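Local coordinates for protein butyrophilin subfamily 1 member A1 (Bos taurus, PDB 4HH8) that may help secrete milk-fat droplets as a membrane receptor and probably restrains T-cell activation, this chain being its extracellular pair of immunoglobulin domains, at residues D31-C36 against S92-I97; G106-F111 against V123-A128; G154-P159 against E183-V188; P159-Q164 against E176-D181. The protein carries 1 engineered substitution. One frame throughout, in Å; residues are numbered along the deposited sequence.

In the fold
Four contacts run through two immunoglobulin domains joined end to end. In the N-terminal V-set domain, interaction 1 closes a 55-residue loop by bringing 92-97 back beside 31-36 in one sheet of the sandwich. Interaction 2 follows in series, closing the 106-114/117-128 hairpin of the facing sheet; the Cys36-Cys110 disulfide bolts the two together. The chain then enters the second domain, where Tyr156 of interaction 3 packs on Val127 and so touches the tail of interaction 2. Interaction 3 joins 154-159 to 183-188 within one sheet, and interaction 4, nested inside that loop and sharing Pro159, spans from the edge of this sheet to the other.

Interaction 1: D31-C36 against S92-I97; sequences DAELPC and SVAVRI
Asp31 begins the pairing of two neighbouring antiparallel strands, 32-36 and 92-97, in one sheet of the V-set immunoglobulin sandwich. Its carboxylate OD2 meets NH1 of Arg96 at 3.1 Å in a salt bridge whose hydrogen bond is weak, the two flat groups standing 76° apart; the other oxygen, OD1, takes the backbone N-H of Glu99. The arginine gets there with CG anti to its own backbone N (chi1 -169°) and a bend at chi3 that turns the guanidinium toward the aspartate. At Ala32 the regular pairing starts, with a reciprocal pair of bonds to Ile97, the shorter being Ile97 N to Ala32 O at 2.7 Å. Glu33 faces outward beside Arg96 and touches it through aliphatic carbons, CG to CG at 4.0 Å, while the opposite charges stay apart. Leu34 turns into the sandwich, where CD2 rests on CD1 of Ile97 at 3.8 Å; both residues also lean on Tyr108 of the facing sheet. Its backbone pairs with Val95, the bond from Val95 N reaching Leu34 O from above the carbonyl plane. Pro35 sits at a non-hydrogen-bonded position, so its missing N-H costs the pairing with 92-97 nothing, and its CA comes 3.7 Å from CB of Ala94. Cys36 ends the run, its side chain turned inward to the disulfide with Cys110 that links the two sheets. The last backbone bond passes from Val93 N to Cys36 O, 3.2 Å long and almost straight at 175°.

Interaction 2: G106-F111 against V123-A128; sequences GEYRCF and VHLKVA
Tyr108 and Leu125 lie side by side on the inward face of the hairpin formed by strands 106-114 and 117-128, both side chains heading the same way into the sandwich. The ring carbon CE2 of Tyr108 comes 3.7 Å from CB of Leu125, and further out Leu125 CD2 approaches the phenol oxygen. The tyrosine CG stands anti to the carbonyl carbon (chi1 -70°), which brings an edge of the ring, in its plane, beside the backbone O of Val123. That same oxygen accepts the N-H of Tyr108 at 2.7 Å, nearly in line with the carbonyl bond. At the far end of the ring OH is hydrogen-bonded to the backbone O of Asp104, tying the ring to the chain just before the strand, a tyrosine corner. A phenylalanine here would probably keep much of the ring packing but leave the Asp104 carbonyl without this donor and the ring less firmly fixed. On the outward face Glu107 and His124 also run alongside each other, CG of the glutamate 4.1 Å from CE1 of the imidazole, with carboxylate and ring planes 57° apart. Gly106 exchanges two backbone bonds with Leu125; its backbone angles would push any CB against the preceding carbonyl, so glycine suits the position. Further along, SG of Cys110 lies 4.4 Å from CG2 of Val123, loosely packed next to its disulfide with Cys36. The disulfide cysteine and the tyrosine corner on the first strand, paired with the domain's last strand, mark this as the F-G hairpin of a V-set immunoglobulin domain.

Interaction 3: G154-P159 against E183-V188; sequences GWYPEP and EGLFTV
A G1 beta bulge in the second immunoglobulin domain sets Gly154 and Trp155 together opposite Phe186, where strand 146-155 ends against the start of strand 186-194. The O of Phe186 takes a nearly straight bond from Trp155 N, at 176° and on a lone pair, and a weak one from Gly154 N. In return Phe186 N gives a 2.7 Å bond to Trp155 O. A water helps to close the bulge: it accepts from Gly154 N, donates to Leu185 O and is hydrogen-bonded to Thr187 OG1. Beyond the bulge the chain turns through a cis peptide before Pro157 and passes along one side of the Phe186 ring. CG of Glu158 sits over the centre of one face, 4.1 Å from the ring centroid, in a CH-pi contact; a bend at chi2 (88°) folds the carboxylate back so that it stacks at 16° to the ring. The O of Gly184 lies above the opposite face, toward the rim. The Tyr156 and Phe186 rings are nearly parallel but slid apart, so they touch mainly at Tyr156 CD1 and Phe186 CE2, 3.8 Å from each other. Tyr156 CB packs on CD2 of Leu185, and its ring presents an edge to the Gly184 carbonyl. Deeper in, Pro159 slides past Val188, CG of the proline meeting CB of the valine at 4.0 Å.

Interaction 4: P159-Q164 against E176-D181; sequences PQVQWQ and ESRNPD. Unlike the reference sequence in segment 159-164: Gln164 (reference Arg).
The backbones of Pro159-Gln164 and Glu176-Asp181 run roughly antiparallel, at 152°, but 9.7 Å apart at the axes of their strands, so they share no beta pairing and side chains must bridge them. Arg178 does most of this. Its chain is extended from CG to NE, carrying the guanidinium across to the carbonyl of Pro159, which it grips side-on: NE at 3.0 Å and NH2 at 2.7 Å both donate to Pro159 O. Both nitrogens lie in the carbonyl plane, and the oxygen stays close to the guanidinium plane. A second pair of bonds, end-on, goes to OE1 of Glu176 two residues back, with NH1 at 2.8 Å and NH2 at 3.0 Å forming a salt bridge. Held along two edges, the guanidinium is fixed in rotation, and the nearby carboxylate probably balances its charge. A leucine in its place would probably leave the Pro159 carbonyl without both donors and Glu176 without its charged mate. Val161 points toward the other segment and fits beside these groups: CG2 lies 3.7 Å from Arg178 NH2, and CB equally far from Glu176 OE2. That carboxylate oxygen is also hydrogen-bonded to Ser173 OG. The contact is a side-chain bridge between the two sheets of an immunoglobulin beta sandwich, from edge strand 175-180 of one to strand 160-165 of the other.

Interaction 1: D31-C36 against S92-I97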
loop_
_atom_site.group_PDB
_atom_site.type_symbol
_atom_site.label_atom_id
_atom_site.label_comp_id
_atom_site.label_asym_id
_atom_site.label_seq_id
_atom_site.Cartn_x
_atom_site.Cartn_y
_atom_site.Cartn_z
ATOM N N ASP A 31 7.729 6.660 5.402
ATOM C CA ASP A 31 8.778 5.665 5.359
ATOM C C ASP A 31 8.238 4.304 5.747
ATOM O O ASP A 31 7.287 4.207 6.516
ATOM C CB ASP A 31 9.940 6.064 6.272
ATOM C CG ASP A 31 10.420 7.512 6.011
ATOM O OD1 ASP A 31 10.115 8.067 4.913
ATOM O OD2 ASP A 31 11.072 8.090 6.921
ATOM N N ALA A 32 8.837 3.259 5.201
ATOM C CA ALA A 32 8.552 1.918 5.638
ATOM C C ALA A 32 9.843 1.217 5.989
ATOM O O ALA A 32 10.899 1.503 5.421
ATOM C CB ALA A 32 7.827 1.129 4.570
ATOM N N GLU A 33 9.726 0.256 6.892
ATOM C CA GLU A 33 10.844 -0.564 7.310
ATOM C C GLU A 33 10.521 -1.996 7.004
ATOM O O GLU A 33 9.455 -2.463 7.379
ATOM C CB GLU A 33 11.135 -0.351 8.807
ATOM C CG GLU A 33 11.648 1.112 9.064
ATOM C CD GLU A 33 12.205 1.324 10.490
ATOM O OE1 GLU A 33 12.495 0.338 11.178
ATOM O OE2 GLU A 33 12.312 2.482 10.938
ATOM N N LEU A 34 11.446 -2.665 6.312
ATOM C CA LEU A 34 11.345 -4.063 5.915
ATOM C C LEU A 34 12.311 -4.894 6.743
ATOM O O LEU A 34 13.475 -4.968 6.425
ATOM C CB LEU A 34 11.685 -4.237 4.447
ATOM C CG LEU A 34 10.648 -3.781 3.415
ATOM C CD1 LEU A 34 9.939 -2.491 3.807
ATOM C CD2 LEU A 34 11.314 -3.637 2.070
ATOM N N PRO A 35 11.821 -5.543 7.804
ATOM C CA PRO A 35 12.726 -6.234 8.759
ATOM C C PRO A 35 12.976 -7.656 8.348
ATOM O O PRO A 35 12.164 -8.255 7.640
ATOM C CB PRO A 35 11.962 -6.174 10.079
ATOM C CG PRO A 35 10.420 -5.946 9.644
ATOM C CD PRO A 35 10.391 -5.677 8.148
ATOM N N CYS A 36 14.141 -8.167 8.702
ATOM C CA CYS A 36 14.436 -9.585 8.642
ATOM C C CYS A 36 15.440 -9.837 9.762
ATOM O O CYS A 36 16.192 -8.928 10.148
ATOM C CB CYS A 36 15.040 -9.987 7.309
ATOM S SG CYS A 36 13.893 -10.030 5.948
ATOM N N SER A 92 18.998 -8.705 14.114
ATOM C CA SER A 92 17.777 -8.068 13.653
ATOM C C SER A 92 18.049 -6.698 13.029
ATOM O O SER A 92 18.633 -5.821 13.672
ATOM C CB SER A 92 16.807 -7.932 14.828
ATOM O OG SER A 92 15.513 -7.604 14.352
ATOM N N VAL A 93 17.670 -6.554 11.753
ATOM C CA VAL A 93 17.920 -5.330 10.980
ATOM C C VAL A 93 16.727 -5.045 10.089
ATOM O O VAL A 93 15.810 -5.842 10.013
ATOM C CB VAL A 93 19.187 -5.431 10.061
ATOM C CG1 VAL A 93 20.389 -5.753 10.860
ATOM C CG2 VAL A 93 19.006 -6.456 8.978
ATOM N N ALA A 94 16.741 -3.906 9.408
ATOM C CA ALA A 94 15.673 -3.617 8.459
ATOM C C ALA A 94 16.259 -2.644 7.480
ATOM O O ALA A 94 17.287 -2.041 7.768
ATOM C CB ALA A 94 14.463 -3.011 9.164
ATOM N N VAL A 95 15.624 -2.535 6.317
ATOM C CA VAL A 95 15.934 -1.500 5.349
ATOM C C VAL A 95 14.788 -0.534 5.463
ATOM O O VAL A 95 13.632 -0.959 5.393
ATOM C CB VAL A 95 16.054 -2.055 3.908
ATOM C CG1 VAL A 95 16.051 -0.923 2.864
ATOM C CG2 VAL A 95 17.358 -2.781 3.779
ATOM N N ARG A 96 15.114 0.738 5.716
ATOM C CA ARG A 96 14.169 1.823 5.690
ATOM C C ARG A 96 14.070 2.381 4.260
ATOM O O ARG A 96 15.088 2.770 3.665
ATOM C CB ARG A 96 14.571 2.922 6.669
ATOM C CG ARG A 96 13.448 3.972 6.861
ATOM C CD ARG A 96 13.710 4.983 8.000
ATOM N NE ARG A 96 14.942 5.736 7.808
ATOM C CZ ARG A 96 15.056 7.073 7.818
ATOM N NH1 ARG A 96 13.992 7.857 8.018
ATOM N NH2 ARG A 96 16.257 7.637 7.637
ATOM N N ILE A 97 12.862 2.355 3.695
ATOM C CA ILE A 97 12.620 2.989 2.417
ATOM C C ILE A 97 11.844 4.267 2.656
ATOM O O ILE A 97 10.754 4.234 3.210
ATOM C CB ILE A 97 11.859 2.093 1.434
ATOM C CG1 ILE A 97 12.520 0.719 1.365
ATOM C CG2 ILE A 97 11.835 2.757 0.012
ATOM C CD1 ILE A 97 11.782 -0.258 0.484
#

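Interaction 2: G106-F111 against V123-A128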
loop_
_atom_site.group_PDB
_atom_site.type_symbol
_atom_site.label_atom_id
_atom_site.label_comp_id
_atom_site.label_asym_id
_atom_site.label_seq_id
_atom_site.Cartn_x
_atom_site.Cartn_y
_atom_site.Cartn_z
ATOM N N GLY A 106 4.918 -4.626 -3.259
ATOM C CA GLY A 106 5.290 -5.938 -3.771
ATOM C C GLY A 106 6.164 -6.750 -2.836
ATOM O O GLY A 106 6.316 -6.439 -1.650
ATOM N N GLU A 107 6.769 -7.777 -3.402
ATOM C CA GLU A 107 7.561 -8.764 -2.666
ATOM C C GLU A 107 9.018 -8.334 -2.661
ATOM O O GLU A 107 9.578 -7.954 -3.701
ATOM C CB GLU A 107 7.440 -10.128 -3.371
ATOM C CG GLU A 107 8.157 -11.273 -2.653
ATOM C CD GLU A 107 8.235 -12.563 -3.502
ATOM O OE1 GLU A 107 7.315 -13.412 -3.350
ATOM O OE2 GLU A 107 9.197 -12.707 -4.329
ATOM N N TYR A 108 9.644 -8.415 -1.501
ATOM C CA TYR A 108 11.074 -8.155 -1.398
ATOM C C TYR A 108 11.704 -9.399 -0.844
ATOM O O TYR A 108 11.039 -10.172 -0.145
ATOM C CB TYR A 108 11.342 -6.990 -0.440
ATOM C CG TYR A 108 10.903 -5.667 -0.980
ATOM C CD1 TYR A 108 11.852 -4.734 -1.454
ATOM C CD2 TYR A 108 9.547 -5.334 -1.058
ATOM C CE1 TYR A 108 11.456 -3.497 -1.957
ATOM C CE2 TYR A 108 9.129 -4.098 -1.589
ATOM C CZ TYR A 108 10.086 -3.183 -2.016
ATOM O OH TYR A 108 9.700 -1.965 -2.529
ATOM N N ARG A 109 12.983 -9.595 -1.133
ATOM C CA ARG A 109 13.721 -10.672 -0.524
ATOM C C ARG A 109 14.901 -10.122 0.274
ATOM O O ARG A 109 15.612 -9.234 -0.190
ATOM C CB ARG A 109 14.172 -11.676 -1.593
ATOM C CG ARG A 109 12.999 -12.402 -2.283
ATOM C CD ARG A 109 13.500 -13.698 -2.921
ATOM N NE ARG A 109 12.471 -14.483 -3.619
ATOM C CZ ARG A 109 11.826 -15.534 -3.108
ATOM N NH1 ARG A 109 12.069 -15.945 -1.867
ATOM N NH2 ARG A 109 10.922 -16.180 -3.846
ATOM N N CYS A 110 15.108 -10.655 1.472
ATOM C CA CYS A 110 16.260 -10.254 2.292
ATOM C C CYS A 110 17.257 -11.380 2.381
ATOM O O CYS A 110 16.935 -12.467 2.871
ATOM C CB CYS A 110 15.838 -9.852 3.692
ATOM S SG CYS A 110 14.887 -11.159 4.549
ATOM N N PHE A 111 18.479 -11.086 1.954
ATOM C CA PHE A 111 19.541 -12.061 1.851
ATOM C C PHE A 111 20.687 -11.668 2.797
ATOM O O PHE A 111 21.137 -10.521 2.784
ATOM C CB PHE A 111 19.980 -12.052 0.392
ATOM C CG PHE A 111 21.119 -12.958 0.068
ATOM C CD1 PHE A 111 20.894 -14.308 -0.226
ATOM C CD2 PHE A 111 22.410 -12.450 -0.048
ATOM C CE1 PHE A 111 21.952 -15.141 -0.574
ATOM C CE2 PHE A 111 23.476 -13.262 -0.388
ATOM C CZ PHE A 111 23.250 -14.617 -0.658
ATOM N N VAL A 123 9.873 -10.477 2.466
ATOM C CA VAL A 123 9.061 -9.441 3.122
ATOM C C VAL A 123 8.104 -8.862 2.087
ATOM O O VAL A 123 8.498 -8.580 0.935
ATOM C CB VAL A 123 9.918 -8.279 3.678
ATOM C CG1 VAL A 123 9.124 -7.429 4.720
ATOM C CG2 VAL A 123 11.173 -8.782 4.302
ATOM N N HIS A 124 6.844 -8.705 2.472
ATOM C CA HIS A 124 5.868 -8.152 1.563
ATOM C C HIS A 124 5.663 -6.748 2.022
ATOM O O HIS A 124 5.397 -6.536 3.188
ATOM C CB HIS A 124 4.543 -8.932 1.577
ATOM C CG HIS A 124 4.672 -10.354 1.117
ATOM N ND1 HIS A 124 4.785 -10.705 -0.218
ATOM C CD2 HIS A 124 4.710 -11.519 1.817
ATOM C CE1 HIS A 124 4.875 -12.022 -0.320
ATOM N NE2 HIS A 124 4.839 -12.540 0.902
ATOM N N LEU A 125 5.870 -5.783 1.125
ATOM C CA LEU A 125 5.447 -4.413 1.384
ATOM C C LEU A 125 4.064 -4.178 0.789
ATOM O O LEU A 125 3.831 -4.442 -0.376
ATOM C CB LEU A 125 6.443 -3.420 0.791
ATOM C CG LEU A 125 6.068 -1.977 1.123
ATOM C CD1 LEU A 125 5.989 -1.769 2.636
ATOM C CD2 LEU A 125 7.043 -1.024 0.481
ATOM N N LYS A 126 3.129 -3.712 1.597
ATOM C CA LYS A 126 1.802 -3.359 1.088
ATOM C C LYS A 126 1.628 -1.877 1.215
ATOM O O LYS A 126 1.578 -1.396 2.313
ATOM C CB LYS A 126 0.686 -4.032 1.908
ATOM C CG LYS A 126 0.515 -5.537 1.668
ATOM C CD LYS A 126 -0.097 -5.818 0.341
ATOM C CE LYS A 126 -0.601 -7.220 0.296
ATOM N NZ LYS A 126 -1.202 -7.385 -1.030
ATOM N N VAL A 127 1.457 -1.172 0.099
ATOM C CA VAL A 127 1.359 0.275 0.129
ATOM C C VAL A 127 -0.096 0.682 0.042
ATOM O O VAL A 127 -0.875 0.023 -0.646
ATOM C CB VAL A 127 2.162 0.970 -1.014
ATOM C CG1 VAL A 127 1.971 2.458 -0.908
ATOM C CG2 VAL A 127 3.660 0.554 -0.974
ATOM N N ALA A 128 -0.446 1.756 0.733
ATOM C CA ALA A 128 -1.797 2.249 0.754
ATOM C C ALA A 128 -1.823 3.780 0.678
ATOM O O ALA A 128 -0.922 4.454 1.162
ATOM C CB ALA A 128 -2.511 1.780 2.016
#

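Interaction 3: G154-P159 against E183-V188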
loop_
_atom_site.group_PDB
_atom_site.type_symbol
_atom_site.label_atom_id
_atom_site.label_comp_id
_atom_site.label_asym_id
_atom_site.label_seq_id
_atom_site.Cartn_x
_atom_site.Cartn_y
_atom_site.Cartn_z
ATOM N N GLY A 154 -7.275 9.629 -5.630
ATOM C CA GLY A 154 -6.030 9.364 -4.856
ATOM C C GLY A 154 -5.959 8.119 -3.946
ATOM O O GLY A 154 -5.282 8.120 -2.913
ATOM N N TRP A 155 -6.615 7.036 -4.327
ATOM C CA TRP A 155 -6.640 5.856 -3.475
ATOM C C TRP A 155 -5.652 4.855 -3.963
ATOM O O TRP A 155 -5.452 4.731 -5.155
ATOM C CB TRP A 155 -8.024 5.219 -3.459
ATOM C CG TRP A 155 -9.038 6.153 -2.973
ATOM C CD1 TRP A 155 -9.606 7.182 -3.683
ATOM C CD2 TRP A 155 -9.569 6.227 -1.645
ATOM N NE1 TRP A 155 -10.485 7.859 -2.881
ATOM C CE2 TRP A 155 -10.489 7.295 -1.629
ATOM C CE3 TRP A 155 -9.408 5.450 -0.484
ATOM C CZ2 TRP A 155 -11.213 7.645 -0.481
ATOM C CZ3 TRP A 155 -10.139 5.790 0.652
ATOM C CH2 TRP A 155 -11.002 6.897 0.654
ATOM N N TYR A 156 -5.053 4.120 -3.040
ATOM C CA TYR A 156 -4.248 3.001 -3.425
ATOM C C TYR A 156 -4.412 1.910 -2.371
ATOM O O TYR A 156 -4.394 2.212 -1.188
ATOM C CB TYR A 156 -2.770 3.409 -3.657
ATOM C CG TYR A 156 -2.050 2.305 -4.381
ATOM C CD1 TYR A 156 -2.044 2.248 -5.785
ATOM C CD2 TYR A 156 -1.466 1.260 -3.673
ATOM C CE1 TYR A 156 -1.415 1.201 -6.452
ATOM C CE2 TYR A 156 -0.847 0.204 -4.337
ATOM C CZ TYR A 156 -0.840 0.181 -5.711
ATOM O OH TYR A 156 -0.228 -0.864 -6.339
ATOM N N PRO A 157 -4.647 0.650 -2.775
ATOM C CA PRO A 157 -4.878 0.176 -4.138
ATOM C C PRO A 157 -6.305 0.531 -4.562
ATOM O O PRO A 157 -6.857 1.533 -4.076
ATOM C CB PRO A 157 -4.631 -1.363 -4.026
ATOM C CG PRO A 157 -5.153 -1.696 -2.515
ATOM C CD PRO A 157 -4.666 -0.451 -1.764
ATOM N N GLU A 158 -6.893 -0.242 -5.487
ATOM C CA GLU A 158 -8.275 -0.036 -5.887
ATOM C C GLU A 158 -9.158 0.043 -4.630
ATOM O O GLU A 158 -9.172 -0.881 -3.824
ATOM C CB GLU A 158 -8.747 -1.185 -6.790
ATOM C CG GLU A 158 -8.067 -1.232 -8.183
ATOM C CD GLU A 158 -6.732 -2.044 -8.216
ATOM O OE1 GLU A 158 -6.070 -2.271 -7.178
ATOM O OE2 GLU A 158 -6.350 -2.495 -9.299
ATOM N N PRO A 159 -9.890 1.143 -4.465
ATOM C CA PRO A 159 -10.775 1.333 -3.313
ATOM C C PRO A 159 -12.195 0.747 -3.594
ATOM O O PRO A 159 -12.584 0.559 -4.755
ATOM C CB PRO A 159 -10.833 2.867 -3.206
ATOM C CG PRO A 159 -10.837 3.265 -4.699
ATOM C CD PRO A 159 -9.863 2.346 -5.339
ATOM N N GLU A 183 1.169 8.963 -10.561
ATOM C CA GLU A 183 1.877 8.263 -9.468
ATOM C C GLU A 183 1.191 6.934 -9.131
ATOM O O GLU A 183 1.476 6.328 -8.090
ATOM C CB GLU A 183 1.978 9.142 -8.206
ATOM C CG GLU A 183 2.426 10.599 -8.451
ATOM C CD GLU A 183 1.250 11.595 -8.443
ATOM O OE1 GLU A 183 0.289 11.447 -7.603
ATOM O OE2 GLU A 183 1.307 12.542 -9.278
ATOM N N GLY A 184 0.271 6.504 -10.003
ATOM C CA GLY A 184 -0.402 5.191 -9.848
ATOM C C GLY A 184 -1.610 5.168 -8.894
ATOM O O GLY A 184 -2.116 4.094 -8.566
ATOM N N LEU A 185 -2.074 6.332 -8.435
ATOM C CA LEU A 185 -3.187 6.398 -7.467
ATOM C C LEU A 185 -4.527 6.462 -8.191
ATOM O O LEU A 185 -4.680 7.223 -9.147
ATOM C CB LEU A 185 -3.038 7.613 -6.576
ATOM C CG LEU A 185 -1.679 7.784 -5.881
ATOM C CD1 LEU A 185 -1.583 9.103 -5.053
ATOM C CD2 LEU A 185 -1.383 6.559 -5.014
ATOM N N PHE A 186 -5.502 5.699 -7.698
ATOM C CA PHE A 186 -6.799 5.589 -8.345
ATOM C C PHE A 186 -7.765 6.716 -8.023
ATOM O O PHE A 186 -7.923 7.126 -6.865
ATOM C CB PHE A 186 -7.434 4.221 -8.073
ATOM C CG PHE A 186 -6.586 3.092 -8.547
ATOM C CD1 PHE A 186 -6.590 2.727 -9.893
ATOM C CD2 PHE A 186 -5.735 2.435 -7.682
ATOM C CE1 PHE A 186 -5.786 1.662 -10.361
ATOM C CE2 PHE A 186 -4.877 1.377 -8.156
ATOM C CZ PHE A 186 -4.923 0.995 -9.489
ATOM N N THR A 187 -8.328 7.251 -9.106
ATOM C CA THR A 187 -9.534 8.060 -9.073
ATOM C C THR A 187 -10.704 7.119 -9.331
ATOM O O THR A 187 -10.624 6.228 -10.180
ATOM C CB THR A 187 -9.446 9.239 -10.100
ATOM O OG1 THR A 187 -8.453 10.148 -9.630
ATOM C CG2 THR A 187 -10.728 10.011 -10.198
ATOM N N VAL A 188 -11.749 7.258 -8.518
ATOM C CA VAL A 188 -12.872 6.343 -8.578
ATOM C C VAL A 188 -14.146 7.098 -8.926
ATOM O O VAL A 188 -14.426 8.120 -8.343
ATOM C CB VAL A 188 -13.040 5.519 -7.230
ATOM C CG1 VAL A 188 -13.354 6.421 -6.054
ATOM C CG2 VAL A 188 -14.137 4.404 -7.392
HETATM O O HOH W 1 -6.266 9.423 -8.316
#

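Interaction 4: P159-Q164 against E176-D181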
loop_
_atom_site.group_PDB
_atom_site.type_symbol
_atom_site.label_atom_id
_atom_site.label_comp_id
_atom_site.label_asym_id
_atom_site.label_seq_id
_atom_site.Cartn_x
_atom_site.Cartn_y
_atom_site.Cartn_z
ATOM N N PRO A 159 -9.890 1.143 -4.465
ATOM C CA PRO A 159 -10.775 1.333 -3.313
ATOM C C PRO A 159 -12.195 0.747 -3.594
ATOM O O PRO A 159 -12.584 0.559 -4.755
ATOM C CB PRO A 159 -10.833 2.867 -3.206
ATOM C CG PRO A 159 -10.837 3.265 -4.699
ATOM C CD PRO A 159 -9.863 2.346 -5.339
ATOM N N GLN A 160 -12.940 0.454 -2.541
ATOM C CA GLN A 160 -14.266 -0.122 -2.670
ATOM C C GLN A 160 -15.262 0.998 -2.504
ATOM O O GLN A 160 -15.023 1.927 -1.739
ATOM C CB GLN A 160 -14.462 -1.202 -1.588
ATOM C CG GLN A 160 -15.938 -1.602 -1.198
ATOM C CD GLN A 160 -15.981 -2.501 0.059
ATOM O OE1 GLN A 160 -16.383 -2.074 1.134
ATOM N NE2 GLN A 160 -15.514 -3.722 -0.076
ATOM N N VAL A 161 -16.353 0.920 -3.258
ATOM C CA VAL A 161 -17.439 1.868 -3.199
ATOM C C VAL A 161 -18.638 1.149 -2.551
ATOM O O VAL A 161 -18.925 0.034 -2.908
ATOM C CB VAL A 161 -17.845 2.311 -4.607
ATOM C CG1 VAL A 161 -18.979 3.307 -4.554
ATOM C CG2 VAL A 161 -16.623 2.927 -5.412
ATOM N N GLN A 162 -19.334 1.792 -1.610
ATOM C CA GLN A 162 -20.531 1.214 -1.015
ATOM C C GLN A 162 -21.602 2.302 -0.975
ATOM O O GLN A 162 -21.363 3.386 -0.476
ATOM C CB GLN A 162 -20.200 0.620 0.386
ATOM C CG GLN A 162 -21.385 0.329 1.340
ATOM C CD GLN A 162 -20.977 0.375 2.873
ATOM O OE1 GLN A 162 -20.548 1.427 3.419
ATOM N NE2 GLN A 162 -21.138 -0.757 3.550
ATOM N N TRP A 163 -22.758 2.031 -1.544
ATOM C CA TRP A 163 -23.908 2.918 -1.409
ATOM C C TRP A 163 -24.833 2.402 -0.326
ATOM O O TRP A 163 -25.086 1.212 -0.256
ATOM C CB TRP A 163 -24.713 2.982 -2.703
ATOM C CG TRP A 163 -23.947 3.480 -3.862
ATOM C CD1 TRP A 163 -23.158 2.739 -4.713
ATOM C CD2 TRP A 163 -23.874 4.823 -4.309
ATOM N NE1 TRP A 163 -22.619 3.542 -5.671
ATOM C CE2 TRP A 163 -23.032 4.836 -5.442
ATOM C CE3 TRP A 163 -24.466 6.032 -3.881
ATOM C CZ2 TRP A 163 -22.780 5.993 -6.169
ATOM C CZ3 TRP A 163 -24.201 7.205 -4.614
ATOM C CH2 TRP A 163 -23.351 7.164 -5.738
ATOM N N GLN A 164 -25.392 3.313 0.458
ATOM C CA GLN A 164 -26.288 2.958 1.548
ATOM C C GLN A 164 -27.459 3.896 1.620
ATOM O O GLN A 164 -27.292 5.094 1.391
ATOM C CB GLN A 164 -25.534 3.055 2.867
ATOM C CG GLN A 164 -24.977 1.772 3.360
ATOM C CD GLN A 164 -24.451 1.941 4.757
ATOM O OE1 GLN A 164 -23.506 2.702 4.985
ATOM N NE2 GLN A 164 -25.073 1.266 5.714
ATOM N N GLU A 176 -19.000 1.486 -12.504
ATOM C CA GLU A 176 -17.887 2.064 -11.806
ATOM C C GLU A 176 -16.701 2.134 -12.711
ATOM O O GLU A 176 -16.535 1.277 -13.577
ATOM C CB GLU A 176 -17.430 1.234 -10.598
ATOM C CG GLU A 176 -18.515 0.641 -9.759
ATOM C CD GLU A 176 -17.993 0.077 -8.446
ATOM O OE1 GLU A 176 -16.851 -0.474 -8.382
ATOM O OE2 GLU A 176 -18.745 0.191 -7.472
ATOM N N SER A 177 -15.825 3.078 -12.371
ATOM C CA SER A 177 -14.545 3.311 -13.032
ATOM C C SER A 177 -13.445 3.620 -12.066
ATOM O O SER A 177 -13.651 4.411 -11.159
ATOM C CB SER A 177 -14.653 4.600 -13.873
ATOM O OG SER A 177 -14.736 4.174 -15.169
ATOM N N ARG A 178 -12.260 3.083 -12.338
ATOM C CA ARG A 178 -11.052 3.470 -11.656
ATOM C C ARG A 178 -9.925 3.753 -12.666
ATOM O O ARG A 178 -9.723 2.999 -13.555
ATOM C CB ARG A 178 -10.628 2.364 -10.681
ATOM C CG ARG A 178 -11.558 2.255 -9.497
ATOM C CD ARG A 178 -11.439 0.937 -8.806
ATOM N NE ARG A 178 -12.392 0.789 -7.712
ATOM C CZ ARG A 178 -13.679 0.432 -7.851
ATOM N NH1 ARG A 178 -14.213 0.163 -9.055
ATOM N NH2 ARG A 178 -14.422 0.293 -6.768
ATOM N N ASN A 179 -9.190 4.828 -12.461
ATOM C CA ASN A 179 -8.139 5.255 -13.375
ATOM C C ASN A 179 -6.943 5.798 -12.597
ATOM O O ASN A 179 -7.094 6.772 -11.849
ATOM C CB ASN A 179 -8.637 6.362 -14.316
ATOM C CG ASN A 179 -7.472 7.111 -14.997
ATOM O OD1 ASN A 179 -6.860 6.605 -15.966
ATOM N ND2 ASN A 179 -7.140 8.316 -14.476
ATOM N N PRO A 180 -5.757 5.176 -12.770
ATOM C CA PRO A 180 -4.588 5.569 -11.965
ATOM C C PRO A 180 -4.016 6.898 -12.419
ATOM O O PRO A 180 -3.961 7.150 -13.609
ATOM C CB PRO A 180 -3.587 4.443 -12.207
ATOM C CG PRO A 180 -3.973 3.839 -13.601
ATOM C CD PRO A 180 -5.470 4.127 -13.779
ATOM N N ASP A 181 -3.617 7.763 -11.493
ATOM C CA ASP A 181 -2.942 9.021 -11.876
ATOM C C ASP A 181 -1.495 8.745 -12.296
ATOM O O ASP A 181 -1.108 7.563 -12.467
ATOM C CB ASP A 181 -3.108 10.109 -10.814
ATOM C CG ASP A 181 -2.250 9.902 -9.576
ATOM O OD1 ASP A 181 -1.390 9.016 -9.521
ATOM O OD2 ASP A 181 -2.424 10.694 -8.622
#